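Beta-galactosidase (Trichoderma reesei, PDB 3OG2) probably hydrolyses terminal non-reducing beta-D-galactose residues of beta-D-galactosides, as a glycoside hydrolase of family 35. Local coordinates at residues Leu827-Arg837 with Lys992-Tyr1003. Numbering follows the deposited sequence.
Sequences LGGEDYRDVFR and KGPHFKKRHGAY
The C-terminal tail of the chain, Lys992-Tyr1003, runs along the loop Leu827-Arg837 that follows strand 820-824, and Arg833 and Arg837 of the loop donate to carbonyls of the tail. The Arg833 guanidinium meets the carbonyl of His1000 end-on. NH1 and NH2 both donate to His1000 O, at 3.0 and 2.8 Å, and the oxygen lies in the guanidinium plane. His1000 O sits in a type II turn from Arg999 to Ala1002. Arg999 passes Arg833 in the opposite direction, with Arg833 CB 3.7 Å from its CZ, over the face of the guanidinium. Salt-bridged to Glu842, Arg999 also shares a water with Arg833 O, weakly on that side.

Leu827 packs against the last two residues. Its CD1 lies 3.4 Å from Tyr1003 CE2, and its CD2 packs on Ala1002. Tyr1003 OH bonds to Thr824 and, through a water, reaches Gly828 N.

At the other end, CG of Phe836 is anti to the backbone N (chi1 -168°), which sets one ring face against Gly993 CA, with Pro994 CD nearby. Gly993 CA makes a CH-pi contact over that face, and Pro994 CD is 3.5 Å from Phe836 CG. Arg837 NH2 donates to Pro994 O at 2.9 Å, while its NH1 forms a salt bridge with Asp834 OD2 at 2.8 Å. NH2 also bonds to Asn924 O. A methionine in place of Arg837 would probably leave the Asp834 carboxylate without its charged mate and Pro994 O without this donor. Two loop arginines thus bind tail carbonyls, with apolar packing near both ends of the contact.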
loop_
_atom_site.group_PDB
_atom_site.type_symbol
_atom_site.label_atom_id
_atom_site.label_comp_id
_atom_site.label_asym_id
_atom_site.label_seq_id
_atom_site.Cartn_x
_atom_site.Cartn_y
_atom_site.Cartn_z
ATOM N N LEU A 827 2.867 -26.436 12.604
ATOM C CA LEU A 827 3.461 -27.205 13.689
ATOM C C LEU A 827 3.727 -26.307 14.897
ATOM O O LEU A 827 4.420 -25.287 14.774
ATOM C CB LEU A 827 4.773 -27.831 13.211
ATOM C CG LEU A 827 5.452 -28.743 14.260
ATOM C CD1 LEU A 827 4.619 -29.975 14.499
ATOM C CD2 LEU A 827 6.850 -29.153 13.742
ATOM N N GLY A 828 3.236 -26.742 16.073
ATOM C CA GLY A 828 3.489 -25.967 17.278
ATOM C C GLY A 828 2.390 -24.978 17.596
ATOM O O GLY A 828 2.329 -24.469 18.711
ATOM N N GLY A 829 1.542 -24.642 16.587
ATOM C CA GLY A 829 0.518 -23.624 16.811
ATOM C C GLY A 829 1.129 -22.299 17.236
ATOM O O GLY A 829 1.959 -21.726 16.489
ATOM N N GLU A 830 0.738 -21.758 18.403
ATOM C CA GLU A 830 1.277 -20.493 18.883
ATOM C C GLU A 830 2.726 -20.644 19.296
ATOM O O GLU A 830 3.405 -19.596 19.350
ATOM C CB GLU A 830 0.441 -19.954 20.069
ATOM C CG GLU A 830 -0.940 -19.547 19.512
ATOM C CD GLU A 830 -2.034 -19.457 20.530
ATOM O OE1 GLU A 830 -1.834 -19.618 21.760
ATOM O OE2 GLU A 830 -3.182 -19.213 20.098
ATOM N N ASP A 831 3.193 -21.853 19.566
ATOM C CA ASP A 831 4.658 -22.097 19.702
ATOM C C ASP A 831 5.194 -22.356 18.297
ATOM O O ASP A 831 5.728 -23.445 18.000
ATOM C CB ASP A 831 4.894 -23.253 20.655
ATOM C CG ASP A 831 4.413 -22.890 22.039
ATOM O OD1 ASP A 831 4.821 -21.858 22.586
ATOM O OD2 ASP A 831 3.590 -23.629 22.593
ATOM N N TYR A 832 5.033 -21.367 17.411
ATOM C CA TYR A 832 5.352 -21.611 15.994
ATOM C C TYR A 832 6.836 -21.804 15.793
ATOM O O TYR A 832 7.698 -21.326 16.554
ATOM C CB TYR A 832 4.783 -20.459 15.147
ATOM C CG TYR A 832 5.287 -19.080 15.510
ATOM C CD1 TYR A 832 4.641 -18.336 16.515
ATOM C CD2 TYR A 832 6.353 -18.513 14.842
ATOM C CE1 TYR A 832 5.070 -17.067 16.858
ATOM C CE2 TYR A 832 6.809 -17.232 15.165
ATOM C CZ TYR A 832 6.162 -16.523 16.181
ATOM O OH TYR A 832 6.613 -15.245 16.485
ATOM N N ARG A 833 7.218 -22.541 14.760
ATOM C CA ARG A 833 8.607 -22.991 14.641
ATOM C C ARG A 833 9.521 -22.004 13.966
ATOM O O ARG A 833 10.745 -22.088 14.165
ATOM C CB ARG A 833 8.632 -24.334 13.898
ATOM C CG ARG A 833 7.979 -25.465 14.665
ATOM C CD ARG A 833 8.677 -25.731 16.006
ATOM N NE ARG A 833 8.141 -26.936 16.643
ATOM C CZ ARG A 833 8.754 -28.097 16.704
ATOM N NH1 ARG A 833 9.959 -28.243 16.168
ATOM N NH2 ARG A 833 8.135 -29.113 17.318
ATOM N N ASP A 834 9.025 -21.091 13.144
ATOM C CA ASP A 834 9.923 -20.190 12.395
ATOM C C ASP A 834 9.872 -18.801 12.978
ATOM O O ASP A 834 9.047 -17.953 12.566
ATOM C CB ASP A 834 9.535 -20.227 10.925
ATOM C CG ASP A 834 10.598 -19.570 10.069
ATOM O OD1 ASP A 834 11.404 -18.737 10.561
ATOM O OD2 ASP A 834 10.626 -19.894 8.859
ATOM N N VAL A 835 10.727 -18.546 13.987
ATOM C CA VAL A 835 10.675 -17.218 14.586
ATOM C C VAL A 835 11.110 -16.172 13.593
ATOM O O VAL A 835 10.633 -15.043 13.654
ATOM C CB VAL A 835 11.567 -17.188 15.825
ATOM C CG1 VAL A 835 11.692 -15.769 16.409
ATOM C CG2 VAL A 835 11.011 -18.182 16.847
ATOM N N PHE A 836 11.998 -16.494 12.658
ATOM C CA PHE A 836 12.458 -15.481 11.714
ATOM C C PHE A 836 11.343 -15.048 10.763
ATOM O O PHE A 836 11.260 -13.858 10.467
ATOM C CB PHE A 836 13.623 -16.081 10.924
ATOM C CG PHE A 836 14.361 -15.018 10.116
ATOM C CD1 PHE A 836 13.942 -14.655 8.834
ATOM C CD2 PHE A 836 15.496 -14.386 10.652
ATOM C CE1 PHE A 836 14.589 -13.712 8.080
ATOM C CE2 PHE A 836 16.155 -13.458 9.844
ATOM C CZ PHE A 836 15.751 -13.114 8.552
ATOM N N ARG A 837 10.574 -15.989 10.243
ATOM C CA ARG A 837 9.561 -15.651 9.218
ATOM C C ARG A 837 8.194 -15.386 9.839
ATOM O O ARG A 837 7.305 -14.936 9.093
ATOM C CB ARG A 837 9.494 -16.749 8.146
ATOM C CG ARG A 837 10.865 -16.937 7.456
ATOM C CD ARG A 837 10.750 -17.875 6.274
ATOM N NE ARG A 837 12.043 -18.139 5.603
ATOM C CZ ARG A 837 13.016 -18.873 6.122
ATOM N NH1 ARG A 837 12.970 -19.452 7.313
ATOM N NH2 ARG A 837 14.128 -19.057 5.422
ATOM N N LYS A 992 18.440 -13.013 5.385
ATOM C CA LYS A 992 19.062 -14.277 5.798
ATOM C C LYS A 992 18.086 -15.192 6.500
ATOM O O LYS A 992 18.206 -15.457 7.705
ATOM C CB LYS A 992 20.266 -13.990 6.717
ATOM C CG LYS A 992 21.277 -13.041 6.073
ATOM C CD LYS A 992 22.576 -12.851 6.862
ATOM C CE LYS A 992 23.543 -11.912 6.166
ATOM N NZ LYS A 992 23.944 -10.691 6.909
ATOM N N GLY A 993 17.088 -15.686 5.768
ATOM C CA GLY A 993 16.148 -16.610 6.387
ATOM C C GLY A 993 16.840 -17.927 6.735
ATOM O O GLY A 993 17.661 -18.441 5.958
ATOM N N PRO A 994 16.609 -18.523 7.906
ATOM C CA PRO A 994 17.206 -19.815 8.238
ATOM C C PRO A 994 16.902 -20.917 7.242
ATOM O O PRO A 994 15.822 -21.009 6.676
ATOM C CB PRO A 994 16.524 -20.137 9.576
ATOM C CG PRO A 994 16.454 -18.759 10.166
ATOM C CD PRO A 994 15.844 -17.953 9.034
ATOM N N HIS A 995 17.932 -21.761 7.055
ATOM C CA HIS A 995 17.761 -22.917 6.196
ATOM C C HIS A 995 17.088 -24.061 6.933
ATOM O O HIS A 995 16.933 -24.027 8.171
ATOM C CB HIS A 995 19.150 -23.375 5.767
ATOM C CG HIS A 995 19.818 -22.410 4.845
ATOM N ND1 HIS A 995 19.635 -21.071 4.642
ATOM C CD2 HIS A 995 20.787 -22.761 3.949
ATOM C CE1 HIS A 995 20.438 -20.611 3.706
ATOM N NE2 HIS A 995 21.154 -21.638 3.269
ATOM N N PHE A 996 16.702 -25.092 6.160
ATOM C CA PHE A 996 16.124 -26.271 6.782
ATOM C C PHE A 996 17.023 -26.830 7.875
ATOM O O PHE A 996 18.219 -26.979 7.666
ATOM C CB PHE A 996 15.870 -27.321 5.694
ATOM C CG PHE A 996 15.509 -28.684 6.301
ATOM C CD1 PHE A 996 14.215 -28.940 6.696
ATOM C CD2 PHE A 996 16.451 -29.685 6.458
ATOM C CE1 PHE A 996 13.850 -30.141 7.269
ATOM C CE2 PHE A 996 16.106 -30.865 7.061
ATOM C CZ PHE A 996 14.800 -31.133 7.461
ATOM N N LYS A 997 16.424 -27.251 8.969
ATOM C CA LYS A 997 17.019 -28.041 10.030
ATOM C C LYS A 997 15.925 -28.999 10.464
ATOM O O LYS A 997 14.779 -28.615 10.638
ATOM C CB LYS A 997 17.435 -27.194 11.224
ATOM C CG LYS A 997 18.808 -26.559 11.175
ATOM C CD LYS A 997 18.859 -25.405 12.169
ATOM C CE LYS A 997 18.545 -25.887 13.581
ATOM N NZ LYS A 997 19.770 -25.854 14.448
ATOM N N LYS A 998 16.269 -30.258 10.656
ATOM C CA LYS A 998 15.312 -31.246 11.085
ATOM C C LYS A 998 14.591 -30.795 12.353
ATOM O O LYS A 998 15.207 -30.373 13.342
ATOM C CB LYS A 998 16.098 -32.530 11.317
ATOM C CG LYS A 998 15.202 -33.552 11.967
ATOM C CD LYS A 998 14.450 -34.308 10.902
ATOM C CE LYS A 998 13.956 -35.590 11.589
ATOM N NZ LYS A 998 12.834 -36.151 10.801
ATOM N N ARG A 999 13.253 -30.848 12.296
ATOM C CA ARG A 999 12.471 -30.362 13.450
ATOM C C ARG A 999 12.157 -31.475 14.441
ATOM O O ARG A 999 11.575 -32.526 14.088
ATOM C CB ARG A 999 11.128 -29.811 12.949
ATOM C CG ARG A 999 11.388 -28.535 12.098
ATOM C CD ARG A 999 10.074 -28.028 11.537
ATOM N NE ARG A 999 10.285 -26.681 10.995
ATOM C CZ ARG A 999 9.290 -25.885 10.609
ATOM N NH1 ARG A 999 8.025 -26.301 10.670
ATOM N NH2 ARG A 999 9.561 -24.687 10.180
ATOM N N HIS A 1000 12.527 -31.263 15.693
ATOM C CA HIS A 1000 12.221 -32.257 16.731
ATOM C C HIS A 1000 10.724 -32.172 17.009
ATOM O O HIS A 1000 10.093 -31.080 17.065
ATOM C CB HIS A 1000 13.090 -32.015 17.958
ATOM C CG HIS A 1000 14.580 -32.191 17.716
ATOM N ND1 HIS A 1000 15.421 -32.851 18.575
ATOM C CD2 HIS A 1000 15.395 -31.758 16.720
ATOM C CE1 HIS A 1000 16.684 -32.834 18.120
ATOM N NE2 HIS A 1000 16.704 -32.176 16.972
ATOM N N GLY A 1001 10.115 -33.325 17.195
ATOM C CA GLY A 1001 8.691 -33.342 17.523
ATOM C C GLY A 1001 7.806 -33.155 16.323
ATOM O O GLY A 1001 6.600 -33.006 16.501
ATOM N N ALA A 1002 8.342 -33.121 15.102
ATOM C CA ALA A 1002 7.465 -32.926 13.968
ATOM C C ALA A 1002 6.595 -34.147 13.725
ATOM O O ALA A 1002 6.853 -35.264 14.206
ATOM C CB ALA A 1002 8.305 -32.644 12.735
ATOM N N TYR A 1003 5.542 -33.914 12.958
ATOM C CA TYR A 1003 4.588 -34.956 12.583
ATOM C C TYR A 1003 3.970 -34.547 11.232
ATOM O O TYR A 1003 4.174 -33.380 10.855
ATOM C CB TYR A 1003 3.531 -35.193 13.680
ATOM C CG TYR A 1003 2.712 -33.992 14.025
ATOM C CD1 TYR A 1003 1.655 -33.530 13.253
ATOM C CD2 TYR A 1003 2.987 -33.296 15.174
ATOM C CE1 TYR A 1003 0.897 -32.429 13.576
ATOM C CE2 TYR A 1003 2.249 -32.176 15.539
ATOM C CZ TYR A 1003 1.204 -31.757 14.726
ATOM O OH TYR A 1003 0.488 -30.631 15.063
ATOM O OXT TYR A 1003 3.152 -35.358 10.543
HETATM O O HOH W 1 1.534 -28.806 16.823
HETATM O O HOH W 2 11.924 -23.226 11.097
#